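Local coordinates for protein SAM-dependent methyltransferase (Anabaena variabilis ATCC 29413, PDB 3GGD) that binds S-adenosyl-L-homocysteine and probably transfers the methyl group of S-adenosylmethionine to an acceptor substrate, at residues N14-W19 against L107-V112; I128-G133 against Q147-L152; K10-V15 against V139-L144. All blocks are in the same frame, centred on the assembly; numbering follows the deposited sequence.

Contact 1 of 3, residues N14-W19 against L107-V112. With SAH (S-adenosyl-L-homocysteine), chain E; EDO (1,2-ethanediol), chain S.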
loop_
_atom_site.group_PDB
_atom_site.type_symbol
_atom_site.label_atom_id
_atom_site.label_comp_id
_atom_site.label_asym_id
_atom_site.label_seq_id
_atom_site.Cartn_x
_atom_site.Cartn_y
_atom_site.Cartn_z
ATOM N N ASN A 14 2.281 5.213 17.070
ATOM C CA ASN A 14 2.242 3.780 17.055
ATOM C C ASN A 14 1.473 3.472 15.782
ATOM O O ASN A 14 0.265 3.733 15.698
ATOM C CB ASN A 14 1.517 3.232 18.276
ATOM C CG ASN A 14 1.512 1.729 18.294
ATOM O OD1 ASN A 14 0.973 1.079 17.393
ATOM N ND2 ASN A 14 2.135 1.157 19.322
ATOM N N VAL A 15 2.189 2.944 14.785
ATOM C CA VAL A 15 1.645 2.752 13.465
ATOM C C VAL A 15 0.402 1.834 13.472
ATOM O O VAL A 15 -0.619 2.171 12.849
ATOM C CB VAL A 15 2.747 2.228 12.486
ATOM C CG1 VAL A 15 2.137 1.752 11.122
ATOM C CG2 VAL A 15 3.860 3.294 12.301
ATOM N N ALA A 16 0.489 0.687 14.160
ATOM C CA ALA A 16 -0.628 -0.284 14.236
ATOM C C ALA A 16 -1.871 0.382 14.821
ATOM O O ALA A 16 -2.948 0.304 14.242
ATOM C CB ALA A 16 -0.226 -1.538 15.079
ATOM N N ASP A 17 -1.695 1.066 15.946
ATOM C CA ASP A 17 -2.786 1.759 16.620
ATOM C C ASP A 17 -3.426 2.866 15.784
ATOM O O ASP A 17 -4.661 3.005 15.726
ATOM C CB ASP A 17 -2.284 2.366 17.928
ATOM C CG ASP A 17 -2.000 1.320 19.015
ATOM O OD1 ASP A 17 -2.310 0.115 18.834
ATOM O OD2 ASP A 17 -1.473 1.731 20.068
ATOM N N ALA A 18 -2.587 3.663 15.128
ATOM C CA ALA A 18 -3.087 4.806 14.348
ATOM C C ALA A 18 -3.982 4.323 13.202
ATOM O O ALA A 18 -5.099 4.844 12.984
ATOM C CB ALA A 18 -1.915 5.638 13.835
ATOM N N TRP A 19 -3.503 3.306 12.488
ATOM C CA TRP A 19 -4.240 2.747 11.366
ATOM C C TRP A 19 -5.535 2.052 11.771
ATOM O O TRP A 19 -6.538 2.166 11.070
ATOM C CB TRP A 19 -3.356 1.816 10.524
ATOM C CG TRP A 19 -2.489 2.582 9.576
ATOM C CD1 TRP A 19 -1.166 2.920 9.747
ATOM C CD2 TRP A 19 -2.907 3.197 8.356
ATOM N NE1 TRP A 19 -0.742 3.692 8.679
ATOM C CE2 TRP A 19 -1.783 3.854 7.806
ATOM C CE3 TRP A 19 -4.120 3.247 7.670
ATOM C CZ2 TRP A 19 -1.826 4.523 6.591
ATOM C CZ3 TRP A 19 -4.173 3.917 6.464
ATOM C CH2 TRP A 19 -3.036 4.558 5.937
ATOM N N LEU A 107 -4.758 -11.029 9.665
ATOM C CA LEU A 107 -4.083 -9.956 10.373
ATOM C C LEU A 107 -2.588 -10.177 10.268
ATOM O O LEU A 107 -2.112 -11.297 10.381
ATOM C CB LEU A 107 -4.468 -9.935 11.854
ATOM C CG LEU A 107 -5.854 -9.417 12.254
ATOM C CD1 LEU A 107 -6.104 -9.739 13.709
ATOM C CD2 LEU A 107 -5.996 -7.917 11.992
ATOM N N LEU A 108 -1.859 -9.110 9.982
ATOM C CA LEU A 108 -0.394 -9.154 10.039
ATOM C C LEU A 108 0.154 -7.746 10.161
ATOM O O LEU A 108 -0.299 -6.819 9.471
ATOM C CB LEU A 108 0.247 -9.873 8.821
ATOM C CG LEU A 108 1.803 -9.904 8.752
ATOM C CD1 LEU A 108 2.352 -11.280 8.246
ATOM C CD2 LEU A 108 2.323 -8.794 7.891
ATOM N N ASP A 109 1.148 -7.612 11.018
ATOM C CA ASP A 109 1.848 -6.370 11.209
ATOM C C ASP A 109 3.228 -6.461 10.585
ATOM O O ASP A 109 4.101 -7.163 11.109
ATOM C CB ASP A 109 1.946 -6.059 12.733
ATOM C CG ASP A 109 2.497 -4.654 13.020
ATOM O OD1 ASP A 109 3.189 -4.076 12.139
ATOM O OD2 ASP A 109 2.209 -4.121 14.117
ATOM N N GLY A 110 3.427 -5.706 9.499
ATOM C CA GLY A 110 4.691 -5.663 8.773
ATOM C C GLY A 110 5.905 -5.190 9.580
ATOM O O GLY A 110 7.051 -5.424 9.177
ATOM N N LEU A 111 5.641 -4.545 10.728
ATOM C CA LEU A 111 6.695 -4.049 11.587
ATOM C C LEU A 111 7.066 -5.094 12.625
ATOM O O LEU A 111 7.921 -4.839 13.433
ATOM C CB LEU A 111 6.310 -2.704 12.240
ATOM C CG LEU A 111 5.974 -1.598 11.216
ATOM C CD1 LEU A 111 5.687 -0.247 11.984
ATOM C CD2 LEU A 111 7.105 -1.411 10.209
ATOM N N VAL A 112 6.487 -6.296 12.537
ATOM C CA VAL A 112 6.810 -7.399 13.466
ATOM C C VAL A 112 7.170 -8.606 12.600
ATOM O O VAL A 112 6.294 -9.428 12.288
ATOM C CB VAL A 112 5.633 -7.709 14.434
ATOM C CG1 VAL A 112 6.049 -8.757 15.547
ATOM C CG2 VAL A 112 5.139 -6.425 15.127
HETATM N N SAH E . -3.348 -1.293 -0.492
HETATM C CA SAH E . -4.651 -0.715 -0.071
HETATM C CB SAH E . -4.550 0.209 1.161
HETATM C CG SAH E . -3.589 1.411 1.124
HETATM S SD SAH E . -3.675 2.430 2.608
HETATM C C SAH E . -5.326 0.037 -1.209
HETATM O O SAH E . -6.566 0.241 -1.181
HETATM O OXT SAH E . -4.662 0.473 -2.149
HETATM C "C5'" SAH E . -2.328 1.767 3.547
HETATM C "C4'" SAH E . -2.690 0.428 4.254
HETATM O "O4'" SAH E . -1.537 -0.070 4.974
HETATM C "C3'" SAH E . -3.809 0.486 5.311
HETATM O "O3'" SAH E . -4.827 -0.472 5.079
HETATM C "C2'" SAH E . -3.109 0.162 6.625
HETATM O "O2'" SAH E . -3.938 -0.401 7.662
HETATM C "C1'" SAH E . -1.963 -0.719 6.163
HETATM N N9 SAH E . -0.863 -0.818 7.130
HETATM C C8 SAH E . -0.345 0.228 7.829
HETATM N N7 SAH E . 0.669 -0.195 8.603
HETATM C C5 SAH E . 0.786 -1.541 8.396
HETATM C C6 SAH E . 1.627 -2.592 8.957
HETATM N N6 SAH E . 2.523 -2.201 9.893
HETATM N N1 SAH E . 1.468 -3.864 8.565
HETATM C C2 SAH E . 0.512 -4.187 7.637
HETATM N N3 SAH E . -0.292 -3.262 7.113
HETATM C C4 SAH E . -0.223 -1.962 7.462
HETATM C C1 EDO S . 1.117 -14.371 11.512
HETATM O O1 EDO S . 0.956 -15.231 12.630
HETATM C C2 EDO S . 0.136 -13.212 11.724
HETATM O O2 EDO S . -1.009 -13.411 10.881
#
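Val15 and Leu111 cross at about a right angle, the CB of the valine lying 3.9 Å from CD1 of the leucine, while one residue on, the methyl of Ala16 lies 3.7 Å from Asp109 OD2. These two touches are the whole direct meeting of residues 14-19 and 107-112, and no hydrogen bond joins them; the adenine of S-adenosyl-L-homocysteine lies between the two segments and touches both. Placed opposite the backbone nitrogen by a chi1 of 169°, CG1 of Val15 reaches N7 of the base, 3.5 Å away, and CG2 is left to face Leu111. Asp109 divides its carboxylate: OD2 is the oxygen beside Ala16, whereas OD1 accepts from N6 of the ligand at 3.0 Å, a rather bent bond with an N-H...O angle of 138°. The same OD1 takes the backbone NH of Leu111 from above the carboxylate plane, forming an Asx turn that fixes the carboxylate's rotation. Next to it, Gly110 N donates to the adenine N1 over 2.8 Å in a nearly straight bond, so two neighbouring residues read the amino and ring-nitrogen edge of the base. Trp19 lays its indole along the nucleoside, with CD1 3.4 Å from C8 of the ligand and the benzo ring beneath the ribose, whose C2' stands above the ring plane near its rim. A serine in place of Trp19 would probably leave the ribose and C8 without this broad surface and the nucleoside freer to shift. At the start of helix 15-29, Asn14 serves as N-cap through OD1 to Asp17 N. An acidic residue and a following backbone NH recognising adenine, after a strand of a Rossmann-like sheet, are characteristic of the cofactor pocket of class I methyltransferases.

Contact 2 of 3, residues I128-G133 against Q147-L152. With SAH (S-adenosyl-L-homocysteine), chain E; EDO (1,2-ethanediol), chain L.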
loop_
_atom_site.group_PDB
_atom_site.type_symbol
_atom_site.label_atom_id
_atom_site.label_comp_id
_atom_site.label_asym_id
_atom_site.label_seq_id
_atom_site.Cartn_x
_atom_site.Cartn_y
_atom_site.Cartn_z
ATOM N N ILE A 128 4.018 -10.770 -4.193
ATOM C CA ILE A 128 3.384 -9.661 -3.451
ATOM C C ILE A 128 2.940 -8.527 -4.353
ATOM O O ILE A 128 3.689 -8.077 -5.240
ATOM C CB ILE A 128 4.314 -9.052 -2.355
ATOM C CG1 ILE A 128 4.621 -10.078 -1.264
ATOM C CG2 ILE A 128 3.664 -7.799 -1.697
ATOM C CD1 ILE A 128 5.699 -9.656 -0.261
ATOM N N TYR A 129 1.697 -8.099 -4.132
ATOM C CA TYR A 129 1.161 -6.863 -4.661
ATOM C C TYR A 129 1.011 -5.914 -3.473
ATOM O O TYR A 129 0.367 -6.260 -2.462
ATOM C CB TYR A 129 -0.231 -7.092 -5.284
ATOM C CG TYR A 129 -0.945 -5.827 -5.720
ATOM C CD1 TYR A 129 -0.651 -5.220 -6.925
ATOM C CD2 TYR A 129 -1.911 -5.228 -4.914
ATOM C CE1 TYR A 129 -1.335 -4.054 -7.338
ATOM C CE2 TYR A 129 -2.621 -4.100 -5.328
ATOM C CZ TYR A 129 -2.322 -3.504 -6.544
ATOM O OH TYR A 129 -2.986 -2.359 -6.969
HETATM N N MSE A 130 1.624 -4.738 -3.576
HETATM C CA MSE A 130 1.500 -3.749 -2.531
HETATM C C MSE A 130 1.235 -2.360 -3.106
HETATM O O MSE A 130 2.068 -1.775 -3.815
HETATM C CB MSE A 130 2.754 -3.722 -1.657
HETATM C CG MSE A 130 2.608 -2.812 -0.447
HETATM SE SE MSE A 130 4.207 -2.967 0.763
HETATM C CE MSE A 130 5.370 -2.077 -0.323
ATOM N N ARG A 131 0.074 -1.820 -2.765
ATOM C CA ARG A 131 -0.346 -0.506 -3.244
ATOM C C ARG A 131 -0.359 0.475 -2.055
ATOM O O ARG A 131 -1.229 0.425 -1.163
ATOM C CB ARG A 131 -1.726 -0.611 -3.899
ATOM C CG ARG A 131 -2.197 0.714 -4.503
ATOM C CD ARG A 131 -3.535 0.538 -5.265
ATOM N NE ARG A 131 -3.955 1.781 -5.915
ATOM C CZ ARG A 131 -4.792 2.653 -5.377
ATOM N NH1 ARG A 131 -5.308 2.420 -4.185
ATOM N NH2 ARG A 131 -5.134 3.747 -6.050
ATOM N N THR A 132 0.614 1.368 -2.077
ATOM C CA THR A 132 0.842 2.362 -1.054
ATOM C C THR A 132 0.952 1.769 0.336
ATOM O O THR A 132 0.250 2.158 1.263
ATOM C CB THR A 132 -0.136 3.537 -1.147
ATOM O OG1 THR A 132 -1.500 3.079 -1.253
ATOM C CG2 THR A 132 0.241 4.430 -2.392
ATOM N N GLY A 133 1.858 0.814 0.483
ATOM C CA GLY A 133 2.104 0.224 1.792
ATOM C C GLY A 133 3.358 0.725 2.464
ATOM O O GLY A 133 3.584 0.414 3.626
ATOM N N GLN A 147 12.289 -6.179 6.113
ATOM C CA GLN A 147 12.520 -7.546 6.658
ATOM C C GLN A 147 11.291 -8.464 6.402
ATOM O O GLN A 147 11.426 -9.572 5.858
ATOM C CB GLN A 147 12.851 -7.484 8.134
ATOM C CG GLN A 147 14.208 -6.839 8.418
ATOM C CD GLN A 147 14.497 -6.696 9.905
ATOM O OE1 GLN A 147 15.268 -5.854 10.294
ATOM N NE2 GLN A 147 13.903 -7.504 10.711
ATOM N N SER A 148 10.103 -7.986 6.766
ATOM C CA SER A 148 8.891 -8.752 6.554
ATOM C C SER A 148 8.706 -9.161 5.101
ATOM O O SER A 148 8.394 -10.313 4.791
ATOM C CB SER A 148 7.682 -7.974 7.082
ATOM O OG SER A 148 7.720 -7.858 8.510
ATOM N N LEU A 149 8.898 -8.214 4.198
ATOM C CA LEU A 149 8.715 -8.464 2.798
ATOM C C LEU A 149 9.714 -9.486 2.252
ATOM O O LEU A 149 9.344 -10.345 1.475
ATOM C CB LEU A 149 8.747 -7.129 2.014
ATOM C CG LEU A 149 7.563 -6.190 2.367
ATOM C CD1 LEU A 149 7.778 -4.732 1.864
ATOM C CD2 LEU A 149 6.153 -6.701 1.872
ATOM N N ARG A 150 10.971 -9.364 2.668
ATOM C CA ARG A 150 12.041 -10.240 2.275
ATOM C C ARG A 150 11.690 -11.678 2.706
ATOM O O ARG A 150 11.891 -12.624 1.953
ATOM C CB ARG A 150 13.364 -9.778 2.945
ATOM C CG ARG A 150 14.543 -10.729 2.725
ATOM C CD ARG A 150 15.855 -10.315 3.372
ATOM N NE ARG A 150 16.331 -9.138 2.669
ATOM C CZ ARG A 150 16.148 -7.874 3.033
ATOM N NH1 ARG A 150 15.580 -7.541 4.200
ATOM N NH2 ARG A 150 16.558 -6.921 2.206
ATOM N N ILE A 151 11.178 -11.821 3.921
ATOM C CA ILE A 151 10.784 -13.105 4.456
ATOM C C ILE A 151 9.632 -13.711 3.616
ATOM O O ILE A 151 9.704 -14.881 3.208
ATOM C CB ILE A 151 10.344 -12.971 5.926
ATOM C CG1 ILE A 151 11.557 -12.630 6.824
ATOM C CG2 ILE A 151 9.659 -14.266 6.404
ATOM C CD1 ILE A 151 11.169 -12.134 8.252
ATOM N N LEU A 152 8.609 -12.918 3.307
ATOM C CA LEU A 152 7.478 -13.464 2.547
ATOM C C LEU A 152 7.826 -13.914 1.105
ATOM O O LEU A 152 7.274 -14.929 0.579
ATOM C CB LEU A 152 6.343 -12.438 2.497
ATOM C CG LEU A 152 5.677 -12.101 3.840
ATOM C CD1 LEU A 152 4.750 -10.861 3.732
ATOM C CD2 LEU A 152 4.922 -13.344 4.447
HETATM N N SAH E . -3.348 -1.293 -0.492
HETATM C CA SAH E . -4.651 -0.715 -0.071
HETATM C CB SAH E . -4.550 0.209 1.161
HETATM C CG SAH E . -3.589 1.411 1.124
HETATM S SD SAH E . -3.675 2.430 2.608
HETATM C C SAH E . -5.326 0.037 -1.209
HETATM O O SAH E . -6.566 0.241 -1.181
HETATM O OXT SAH E . -4.662 0.473 -2.149
HETATM C "C5'" SAH E . -2.328 1.767 3.547
HETATM C "C4'" SAH E . -2.690 0.428 4.254
HETATM O "O4'" SAH E . -1.537 -0.070 4.974
HETATM C "C3'" SAH E . -3.809 0.486 5.311
HETATM O "O3'" SAH E . -4.827 -0.472 5.079
HETATM C "C2'" SAH E . -3.109 0.162 6.625
HETATM O "O2'" SAH E . -3.938 -0.401 7.662
HETATM C "C1'" SAH E . -1.963 -0.719 6.163
HETATM N N9 SAH E . -0.863 -0.818 7.130
HETATM C C8 SAH E . -0.345 0.228 7.829
HETATM N N7 SAH E . 0.669 -0.195 8.603
HETATM C C5 SAH E . 0.786 -1.541 8.396
HETATM C C6 SAH E . 1.627 -2.592 8.957
HETATM N N6 SAH E . 2.523 -2.201 9.893
HETATM N N1 SAH E . 1.468 -3.864 8.565
HETATM C C2 SAH E . 0.512 -4.187 7.637
HETATM N N3 SAH E . -0.292 -3.262 7.113
HETATM C C4 SAH E . -0.223 -1.962 7.462
HETATM C C1 EDO L . -2.694 4.002 -9.341
HETATM O O1 EDO L . -4.001 4.258 -8.797
HETATM C C2 EDO L . -2.448 2.491 -9.618
HETATM O O2 EDO L . -2.798 1.609 -8.506
#
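Ile128 and Leu149 meet through their outermost methyls, CD1 of the isoleucine standing 3.7 Å from CD2 of the leucine; apolar packing makes up the direct contact between the two segments, with no hydrogen bond across. The same Ile128 CD1 also touches CB of Leu152 at 4.0 Å, so the isoleucine end lies against two residues one helical turn apart. Its CG1 branch, anti to the carbonyl carbon (chi1 -64°), carries CD1 to the helix. Two residues along the strand, the selenium of selenomethionine Met130 lies 4.1 Å from CD1 of Leu149, its chain bent at chi3 (72°); CD2 of the leucine thus serves Ile128 and CD1 serves Met130. Phe63 of strand 60-63 packs against Ile128, Met130 and Leu149.

The polar bonds belong to the end of the strand, around the ligand. Arg131 O accepts from the amino nitrogen N of S-adenosyl-L-homocysteine at 2.8 Å. The extended side chain of Arg131 lets NH1 donate a hydrogen bond to the ligand carboxylate oxygen OXT at 2.9 Å. NE and NH2 of the guanidinium both donate to one 1,2-ethanediol molecule, probably from the crystallisation liquor. Thr132 OG1 donates to Arg131 O at 2.7 Å from above the carbonyl plane, giving that oxygen a second donor.

On the helix's opposite flank, Arg150 forms a salt bridge with Asp210, a ligand of the cobalt ion. The axes of segments 128-131 and 147-152 approach to 11.0 Å, their N-to-C directions 152° apart and nearly antiparallel, as the first two elements of the right-handed beta-alpha-beta crossover 127-131, 142-153 and 158-164 of this Rossmann-like methyltransferase fold.

Contact 3 of 3, residues K10-V15 against V139-L144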
loop_
_atom_site.group_PDB
_atom_site.type_symbol
_atom_site.label_atom_id
_atom_site.label_comp_id
_atom_site.label_asym_id
_atom_site.label_seq_id
_atom_site.Cartn_x
_atom_site.Cartn_y
_atom_site.Cartn_z
ATOM N N LYS A 10 7.661 14.604 11.340
ATOM C CA LYS A 10 6.388 13.860 11.328
ATOM C C LYS A 10 5.930 13.608 12.777
ATOM O O LYS A 10 6.766 13.568 13.694
ATOM C CB LYS A 10 6.550 12.502 10.633
ATOM C CG LYS A 10 7.208 12.496 9.237
ATOM C CD LYS A 10 6.250 12.820 8.074
ATOM C CE LYS A 10 6.923 12.521 6.710
ATOM N NZ LYS A 10 6.038 12.613 5.499
ATOM N N PRO A 11 4.603 13.465 13.004
ATOM C CA PRO A 11 4.183 13.083 14.362
ATOM C C PRO A 11 4.684 11.665 14.697
ATOM O O PRO A 11 4.704 10.789 13.818
ATOM C CB PRO A 11 2.642 13.124 14.301
ATOM C CG PRO A 11 2.297 13.852 13.049
ATOM C CD PRO A 11 3.449 13.636 12.099
ATOM N N ASP A 12 5.111 11.462 15.940
ATOM C CA ASP A 12 5.589 10.155 16.386
ATOM C C ASP A 12 4.350 9.309 16.739
ATOM O O ASP A 12 3.556 9.712 17.576
ATOM C CB ASP A 12 6.530 10.317 17.595
ATOM C CG ASP A 12 7.243 9.010 17.979
ATOM O OD1 ASP A 12 7.171 8.012 17.218
ATOM O OD2 ASP A 12 7.883 8.983 19.059
ATOM N N ILE A 13 4.165 8.166 16.090
ATOM C CA ILE A 13 2.962 7.373 16.309
ATOM C C ILE A 13 3.264 5.903 16.518
ATOM O O ILE A 13 4.337 5.417 16.188
ATOM C CB ILE A 13 1.979 7.446 15.091
ATOM C CG1 ILE A 13 2.708 7.107 13.794
ATOM C CG2 ILE A 13 1.360 8.802 14.963
ATOM C CD1 ILE A 13 1.748 6.855 12.580
ATOM N N ASN A 14 2.281 5.213 17.070
ATOM C CA ASN A 14 2.242 3.780 17.055
ATOM C C ASN A 14 1.473 3.472 15.782
ATOM O O ASN A 14 0.265 3.733 15.698
ATOM C CB ASN A 14 1.517 3.232 18.276
ATOM C CG ASN A 14 1.512 1.729 18.294
ATOM O OD1 ASN A 14 0.973 1.079 17.393
ATOM N ND2 ASN A 14 2.135 1.157 19.322
ATOM N N VAL A 15 2.189 2.944 14.785
ATOM C CA VAL A 15 1.645 2.752 13.465
ATOM C C VAL A 15 0.402 1.834 13.472
ATOM O O VAL A 15 -0.619 2.171 12.849
ATOM C CB VAL A 15 2.747 2.228 12.486
ATOM C CG1 VAL A 15 2.137 1.752 11.122
ATOM C CG2 VAL A 15 3.860 3.294 12.301
ATOM N N VAL A 139 10.295 6.661 8.541
ATOM C CA VAL A 139 11.578 6.232 7.965
ATOM C C VAL A 139 12.355 5.304 8.888
ATOM O O VAL A 139 12.895 4.292 8.435
ATOM C CB VAL A 139 12.417 7.456 7.505
ATOM C CG1 VAL A 139 13.878 7.064 7.179
ATOM C CG2 VAL A 139 11.721 8.059 6.280
ATOM N N GLU A 140 12.335 5.602 10.182
ATOM C CA GLU A 140 13.045 4.781 11.153
ATOM C C GLU A 140 12.431 3.377 11.383
ATOM O O GLU A 140 13.041 2.549 12.027
ATOM C CB GLU A 140 13.210 5.519 12.484
ATOM C CG GLU A 140 11.889 5.752 13.227
ATOM C CD GLU A 140 11.075 7.021 12.802
ATOM O OE1 GLU A 140 11.317 7.683 11.719
ATOM O OE2 GLU A 140 10.170 7.334 13.631
ATOM N N LYS A 141 11.248 3.107 10.836
ATOM C CA LYS A 141 10.622 1.810 10.956
ATOM C C LYS A 141 10.608 1.040 9.653
ATOM O O LYS A 141 10.154 -0.107 9.617
ATOM C CB LYS A 141 9.201 1.991 11.486
ATOM C CG LYS A 141 9.256 2.420 12.967
ATOM C CD LYS A 141 7.979 3.069 13.373
ATOM C CE LYS A 141 7.972 3.509 14.903
ATOM N NZ LYS A 141 6.784 4.460 15.122
ATOM N N ARG A 142 11.108 1.654 8.588
ATOM C CA ARG A 142 11.021 1.052 7.259
ATOM C C ARG A 142 11.814 -0.243 7.091
ATOM O O ARG A 142 11.389 -1.110 6.345
ATOM C CB ARG A 142 11.418 2.048 6.164
ATOM C CG ARG A 142 10.338 3.101 5.932
ATOM C CD ARG A 142 10.760 4.137 4.897
ATOM N NE ARG A 142 9.665 5.081 4.605
ATOM C CZ ARG A 142 9.643 5.906 3.553
ATOM N NH1 ARG A 142 10.652 5.913 2.684
ATOM N NH2 ARG A 142 8.602 6.716 3.369
ATOM N N GLU A 143 12.934 -0.364 7.780
ATOM C CA GLU A 143 13.754 -1.558 7.662
ATOM C C GLU A 143 12.978 -2.793 8.151
ATOM O O GLU A 143 13.133 -3.850 7.590
ATOM C CB GLU A 143 15.097 -1.368 8.402
ATOM C CG GLU A 143 15.895 -2.673 8.695
ATOM C CD GLU A 143 16.440 -3.447 7.441
ATOM O OE1 GLU A 143 16.454 -2.913 6.299
ATOM O OE2 GLU A 143 16.883 -4.614 7.632
ATOM N N LEU A 144 12.133 -2.635 9.169
ATOM C CA LEU A 144 11.324 -3.722 9.701
ATOM C C LEU A 144 10.366 -4.220 8.625
ATOM O O LEU A 144 10.210 -5.434 8.415
ATOM C CB LEU A 144 10.571 -3.259 10.959
ATOM C CG LEU A 144 11.417 -2.982 12.217
ATOM C CD1 LEU A 144 10.620 -2.202 13.284
ATOM C CD2 LEU A 144 11.988 -4.289 12.834
HETATM O O HOH W 1 6.799 7.112 14.641
#
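Lys141 sends its ammonium group across to the loop ahead of helix 15-29, where NZ comes within 2.8 Å of the carbonyl oxygen of Ile13. Its chain is extended beyond CG, with chi2, chi3 and chi4 at 160°, 179° and 166°, and this length is what bridges the backbones, the CA atoms of Val15 and Lys141 being 9.4 Å apart. Asp12 crosses the lysine at about a right angle. Its CG is anti to the backbone nitrogen, which brings OD1 nearer the amine, although the 4.1 Å between Asp12 OD1 and Lys141 NZ is longer than a salt bridge. A water closes that gap: it donates to Asp12 OD1 at 2.8 Å and accepts from Lys141 NZ at 2.7 Å, while also taking the backbone NH of Ile13. Next to the amine, CG2 of Val15 lies 4.2 Å from Lys141 NZ, so the charged tip ends beside a methyl whose residue also lines the ligand pocket. Glu140 adds a second carboxylate, with OE2 4.7 Å from Asp12 OD1. An ammonium group near both carboxylates would probably offset part of their repulsion, and the contact appears to rest on polar approaches and a bridging water, with the charge attraction acting at longer range.

Contacts 1 and 3 start from the same piece of chain, sharing Asn14 and Val15, and their centres lie 10 Å apart; Leu111 CD2 of contact 1 packs 3.4 Å from Lys141 O of contact 3. Contact 2, whose centre is 13 Å from that of contact 1, is joined to it by a probable hydrogen bond of 2.6 Å between Gly110 O and Ser148 OG. Lys141 serves contact 3, and later turns of helix 142-153 serve contact 2. S-adenosyl-L-homocysteine bridges the set: contact 1 holds the adenine and ribose, the strand end in contact 2 holds the amino acid part, and contact 3 reaches it through Val15.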